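Local coordinates for protein Agap007691-pb (Anopheles gambiae, PDB 5C98) that belongs to the serpin family and may act as an inhibitor of serine proteases, although its own function remains unknown, at residues L278-K290 against N319-E331. Numbering follows the deposited sequence.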
loop_
_atom_site.group_PDB
_atom_site.type_symbol
_atom_site.label_atom_id
_atom_site.label_comp_id
_atom_site.label_asym_id
_atom_site.label_seq_id
_atom_site.Cartn_x
_atom_site.Cartn_y
_atom_site.Cartn_z
ATOM N N LEU A 278 -2.831 -21.481 -5.517
ATOM C CA LEU A 278 -2.902 -20.214 -4.784
ATOM C C LEU A 278 -4.341 -20.088 -4.308
ATOM O O LEU A 278 -5.253 -20.341 -5.097
ATOM C CB LEU A 278 -2.587 -19.059 -5.751
ATOM C CG LEU A 278 -2.446 -17.624 -5.261
ATOM C CD1 LEU A 278 -1.127 -17.433 -4.530
ATOM C CD2 LEU A 278 -2.516 -16.641 -6.425
ATOM N N PRO A 279 -4.605 -19.695 -3.063
ATOM C CA PRO A 279 -5.997 -19.394 -2.704
ATOM C C PRO A 279 -6.565 -18.276 -3.566
ATOM O O PRO A 279 -5.854 -17.353 -3.971
ATOM C CB PRO A 279 -5.912 -18.977 -1.230
ATOM C CG PRO A 279 -4.512 -18.568 -1.033
ATOM C CD PRO A 279 -3.680 -19.386 -1.961
ATOM N N LYS A 280 -7.864 -18.377 -3.867
ATOM C CA LYS A 280 -8.592 -17.265 -4.478
ATOM C C LYS A 280 -8.834 -16.270 -3.354
ATOM O O LYS A 280 -9.764 -16.429 -2.568
ATOM C CB LYS A 280 -9.901 -17.762 -5.083
ATOM C CG LYS A 280 -10.611 -16.733 -5.913
ATOM C CD LYS A 280 -11.954 -17.252 -6.405
ATOM C CE LYS A 280 -12.804 -16.118 -6.950
ATOM N NZ LYS A 280 -12.607 -15.911 -8.407
ATOM N N PHE A 281 -7.989 -15.243 -3.245
ATOM C CA PHE A 281 -7.961 -14.426 -2.048
ATOM C C PHE A 281 -8.077 -12.957 -2.403
ATOM O O PHE A 281 -7.871 -12.534 -3.546
ATOM C CB PHE A 281 -6.674 -14.644 -1.185
ATOM C CG PHE A 281 -5.436 -13.959 -1.713
ATOM C CD1 PHE A 281 -4.661 -14.514 -2.722
ATOM C CD2 PHE A 281 -5.027 -12.740 -1.188
ATOM C CE1 PHE A 281 -3.538 -13.892 -3.208
ATOM C CE2 PHE A 281 -3.870 -12.100 -1.673
ATOM C CZ PHE A 281 -3.139 -12.662 -2.687
ATOM N N PHE A 282 -8.418 -12.189 -1.385
ATOM C CA PHE A 282 -8.273 -10.749 -1.449
ATOM C C PHE A 282 -7.734 -10.288 -0.108
ATOM O O PHE A 282 -7.791 -11.007 0.897
ATOM C CB PHE A 282 -9.598 -10.066 -1.754
ATOM C CG PHE A 282 -10.531 -10.046 -0.594
ATOM C CD1 PHE A 282 -11.302 -11.144 -0.288
ATOM C CD2 PHE A 282 -10.618 -8.910 0.203
ATOM C CE1 PHE A 282 -12.165 -11.113 0.787
ATOM C CE2 PHE A 282 -11.456 -8.874 1.285
ATOM C CZ PHE A 282 -12.241 -9.987 1.577
ATOM N N VAL A 283 -7.201 -9.069 -0.121
ATOM C CA VAL A 283 -6.825 -8.361 1.092
ATOM C C VAL A 283 -7.379 -6.961 0.938
ATOM O O VAL A 283 -7.158 -6.317 -0.088
ATOM C CB VAL A 283 -5.300 -8.339 1.322
ATOM C CG1 VAL A 283 -4.919 -7.486 2.528
ATOM C CG2 VAL A 283 -4.795 -9.741 1.546
ATOM N N ARG A 284 -8.152 -6.519 1.914
ATOM C CA ARG A 284 -8.650 -5.152 1.954
ATOM C C ARG A 284 -8.445 -4.685 3.380
ATOM O O ARG A 284 -9.169 -5.121 4.278
ATOM C CB ARG A 284 -10.118 -5.090 1.568
ATOM C CG ARG A 284 -10.617 -3.645 1.467
ATOM C CD ARG A 284 -12.091 -3.552 1.367
ATOM N NE ARG A 284 -12.576 -3.889 0.039
ATOM C CZ ARG A 284 -13.259 -4.987 -0.271
ATOM N NH1 ARG A 284 -13.525 -5.911 0.647
ATOM N NH2 ARG A 284 -13.679 -5.164 -1.521
ATOM N N GLU A 285 -7.458 -3.820 3.595
ATOM C CA GLU A 285 -6.969 -3.560 4.942
ATOM C C GLU A 285 -6.736 -2.077 5.163
ATOM O O GLU A 285 -6.064 -1.416 4.360
ATOM C CB GLU A 285 -5.671 -4.330 5.224
ATOM C CG GLU A 285 -5.832 -5.865 5.338
ATOM C CD GLU A 285 -6.637 -6.336 6.529
ATOM O OE1 GLU A 285 -6.731 -5.615 7.551
ATOM O OE2 GLU A 285 -7.203 -7.465 6.440
ATOM N N LYS A 286 -7.296 -1.574 6.256
ATOM C CA LYS A 286 -7.098 -0.216 6.729
ATOM C C LYS A 286 -5.921 -0.214 7.695
ATOM O O LYS A 286 -5.861 -1.053 8.606
ATOM C CB LYS A 286 -8.359 0.249 7.450
ATOM C CG LYS A 286 -8.295 1.658 8.019
ATOM C CD LYS A 286 -9.646 2.124 8.555
ATOM C CE LYS A 286 -10.057 1.382 9.799
ATOM N NZ LYS A 286 -11.501 1.600 10.073
ATOM N N THR A 287 -4.987 0.713 7.494
ATOM C CA THR A 287 -3.807 0.842 8.329
ATOM C C THR A 287 -3.621 2.299 8.706
ATOM O O THR A 287 -4.299 3.191 8.191
ATOM C CB THR A 287 -2.563 0.314 7.614
ATOM O OG1 THR A 287 -2.361 1.037 6.391
ATOM C CG2 THR A 287 -2.720 -1.166 7.306
ATOM N N ASP A 288 -2.626 2.559 9.556
ATOM C CA ASP A 288 -2.431 3.862 10.183
ATOM C C ASP A 288 -0.990 4.290 9.958
ATOM O O ASP A 288 -0.126 4.057 10.807
ATOM C CB ASP A 288 -2.753 3.772 11.674
ATOM C CG ASP A 288 -2.818 5.124 12.349
ATOM O OD1 ASP A 288 -2.414 6.119 11.732
ATOM O OD2 ASP A 288 -3.278 5.201 13.520
ATOM N N PRO A 289 -0.697 4.929 8.829
ATOM C CA PRO A 289 0.643 5.501 8.627
ATOM C C PRO A 289 1.133 6.373 9.758
ATOM O O PRO A 289 2.351 6.475 9.969
ATOM C CB PRO A 289 0.481 6.294 7.322
ATOM C CG PRO A 289 -0.601 5.604 6.597
ATOM C CD PRO A 289 -1.504 4.958 7.600
ATOM N N LYS A 290 0.254 7.088 10.449
ATOM C CA LYS A 290 0.732 7.904 11.560
ATOM C C LYS A 290 1.433 7.041 12.603
ATOM O O LYS A 290 2.525 7.379 13.081
ATOM C CB LYS A 290 -0.431 8.680 12.175
ATOM C CG LYS A 290 -0.105 9.238 13.542
ATOM C CD LYS A 290 -1.172 10.190 14.023
ATOM C CE LYS A 290 -0.937 10.525 15.464
ATOM N NZ LYS A 290 -2.042 11.371 16.008
ATOM N N ASN A 319 -3.167 15.804 11.895
ATOM C CA ASN A 319 -3.862 15.134 12.997
ATOM C C ASN A 319 -4.084 13.644 12.780
ATOM O O ASN A 319 -4.269 12.914 13.760
ATOM C CB ASN A 319 -5.210 15.803 13.280
ATOM C CG ASN A 319 -5.054 17.214 13.733
ATOM O OD1 ASN A 319 -5.425 18.148 13.034
ATOM N ND2 ASN A 319 -4.439 17.390 14.907
ATOM N N GLY A 320 -4.037 13.171 11.539
ATOM C CA GLY A 320 -4.230 11.777 11.241
ATOM C C GLY A 320 -3.870 11.487 9.809
ATOM O O GLY A 320 -3.918 12.384 8.958
ATOM N N PHE A 321 -3.496 10.239 9.557
ATOM C CA PHE A 321 -3.207 9.765 8.199
ATOM C C PHE A 321 -3.583 8.295 8.186
ATOM O O PHE A 321 -2.928 7.495 8.857
ATOM C CB PHE A 321 -1.728 9.974 7.857
ATOM C CG PHE A 321 -1.349 9.610 6.433
ATOM C CD1 PHE A 321 -2.316 9.290 5.486
ATOM C CD2 PHE A 321 -0.020 9.587 6.048
ATOM C CE1 PHE A 321 -1.957 8.955 4.162
ATOM C CE2 PHE A 321 0.326 9.241 4.741
ATOM C CZ PHE A 321 -0.639 8.934 3.817
ATOM N N ILE A 322 -4.643 7.948 7.462
ATOM C CA ILE A 322 -5.130 6.584 7.317
ATOM C C ILE A 322 -4.965 6.151 5.870
ATOM O O ILE A 322 -5.264 6.917 4.948
ATOM C CB ILE A 322 -6.612 6.476 7.736
ATOM C CG1 ILE A 322 -6.788 6.841 9.219
ATOM C CG2 ILE A 322 -7.149 5.087 7.460
ATOM C CD1 ILE A 322 -6.049 5.964 10.191
ATOM N N GLN A 323 -4.537 4.910 5.686
ATOM C CA GLN A 323 -4.449 4.279 4.376
ATOM C C GLN A 323 -5.356 3.062 4.319
ATOM O O GLN A 323 -5.544 2.356 5.309
ATOM C CB GLN A 323 -3.024 3.849 4.046
ATOM C CG GLN A 323 -2.842 3.259 2.675
ATOM C CD GLN A 323 -1.383 3.085 2.301
ATOM O OE1 GLN A 323 -0.685 2.207 2.813
ATOM N NE2 GLN A 323 -0.907 3.930 1.401
ATOM N N HIS A 324 -5.929 2.801 3.142
ATOM C CA HIS A 324 -6.731 1.609 2.906
ATOM C C HIS A 324 -6.346 1.053 1.554
ATOM O O HIS A 324 -6.332 1.783 0.556
ATOM C CB HIS A 324 -8.226 1.955 2.947
ATOM C CG HIS A 324 -9.104 0.853 3.442
ATOM N ND1 HIS A 324 -10.159 1.080 4.305
ATOM C CD2 HIS A 324 -9.125 -0.472 3.173
ATOM C CE1 HIS A 324 -10.780 -0.057 4.549
ATOM N NE2 HIS A 324 -10.174 -1.021 3.877
ATOM N N CYS A 325 -5.955 -0.215 1.534
ATOM C CA CYS A 325 -5.453 -0.844 0.331
ATOM C C CYS A 325 -6.295 -2.050 -0.025
ATOM O O CYS A 325 -6.874 -2.703 0.845
ATOM C CB CYS A 325 -4.024 -1.308 0.518
ATOM S SG CYS A 325 -2.822 0.070 0.596
ATOM N N TYR A 326 -6.321 -2.360 -1.312
ATOM C CA TYR A 326 -7.081 -3.474 -1.845
ATOM C C TYR A 326 -6.274 -4.203 -2.909
ATOM O O TYR A 326 -5.596 -3.572 -3.726
ATOM C CB TYR A 326 -8.360 -2.955 -2.497
ATOM C CG TYR A 326 -9.180 -4.008 -3.246
ATOM C CD1 TYR A 326 -10.025 -4.867 -2.569
ATOM C CD2 TYR A 326 -9.079 -4.136 -4.623
ATOM C CE1 TYR A 326 -10.778 -5.859 -3.260
ATOM C CE2 TYR A 326 -9.815 -5.112 -5.321
ATOM C CZ TYR A 326 -10.671 -5.943 -4.638
ATOM O OH TYR A 326 -11.425 -6.906 -5.321
ATOM N N LEU A 327 -6.381 -5.529 -2.892
ATOM C CA LEU A 327 -5.842 -6.426 -3.905
ATOM C C LEU A 327 -6.713 -7.672 -3.924
ATOM O O LEU A 327 -7.102 -8.161 -2.868
ATOM C CB LEU A 327 -4.412 -6.853 -3.542
ATOM C CG LEU A 327 -3.806 -7.971 -4.390
ATOM C CD1 LEU A 327 -3.549 -7.518 -5.841
ATOM C CD2 LEU A 327 -2.525 -8.443 -3.777
ATOM N N ALA A 328 -7.002 -8.206 -5.115
ATOM C CA ALA A 328 -7.674 -9.499 -5.229
ATOM C C ALA A 328 -7.071 -10.276 -6.397
ATOM O O ALA A 328 -6.462 -9.690 -7.299
ATOM C CB ALA A 328 -9.171 -9.309 -5.388
ATOM N N VAL A 329 -7.156 -11.607 -6.339
ATOM C CA VAL A 329 -6.773 -12.438 -7.478
ATOM C C VAL A 329 -7.943 -13.337 -7.869
ATOM O O VAL A 329 -8.825 -13.619 -7.057
ATOM C CB VAL A 329 -5.483 -13.259 -7.254
ATOM C CG1 VAL A 329 -4.268 -12.347 -7.131
ATOM C CG2 VAL A 329 -5.617 -14.163 -6.032
ATOM N N SER A 330 -7.974 -13.741 -9.135
ATOM C CA SER A 330 -9.086 -14.532 -9.654
ATOM C C SER A 330 -8.623 -15.257 -10.915
ATOM O O SER A 330 -7.476 -15.126 -11.344
ATOM C CB SER A 330 -10.294 -13.623 -9.931
ATOM O OG SER A 330 -11.454 -14.379 -10.245
ATOM N N GLU A 331 -9.533 -16.036 -11.509
ATOM C CA GLU A 331 -9.209 -16.850 -12.672
ATOM C C GLU A 331 -9.271 -16.034 -13.969
ATOM O O GLU A 331 -9.874 -14.961 -14.035
ATOM C CB GLU A 331 -10.186 -18.038 -12.752
ATOM C CG GLU A 331 -10.115 -19.003 -11.556
ATOM C CD GLU A 331 -11.162 -18.728 -10.495
ATOM O OE1 GLU A 331 -11.662 -17.586 -10.434
ATOM O OE2 GLU A 331 -11.507 -19.660 -9.731
HETATM O O HOH W 1 -11.685 -3.198 4.600
HETATM O O HOH W 2 0.002 2.177 5.552
HETATM O O HOH W 3 -3.978 8.575 11.806
#
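H324 and K286 show how an antiparallel strand pair sorts its side chains by face. The methylene CB of K286 lies over one face of the imidazole, 3.9 Å from the ring centroid, while CG of R284 meets the same ring obliquely at NE2. A water in the ring plane, 2.7 Å from H324 NE2, donates to R284 O, and ND1 bonds to F154 O, engaging both ring nitrogens. The R284 chain bends at chi3 (-77°), laying its guanidinium at 23° to the Y326 ring, with NH2 3.5 Å from CE1; E150 O accepts from its NE.

V283, E285, T287, Q323, C325 and L327 point to the opposite face, and V283 and C325 pack on A40. Backbone bonds such as T287 N to Q323 O (2.8 Å) fix the register. Where the strand turns into a helix, P289 sets CG over the centre of the F321 ring, 4.0 Å from its centroid. At the other end, K280 NZ grips S330 OG (2.7 Å) and E331 OE1 (2.8 Å), the latter a salt bridge on the carboxylate's syn side. With strand 169-177 pairing parallel to 320-328, this is an antiparallel ladder of the serpin central beta-sheet A.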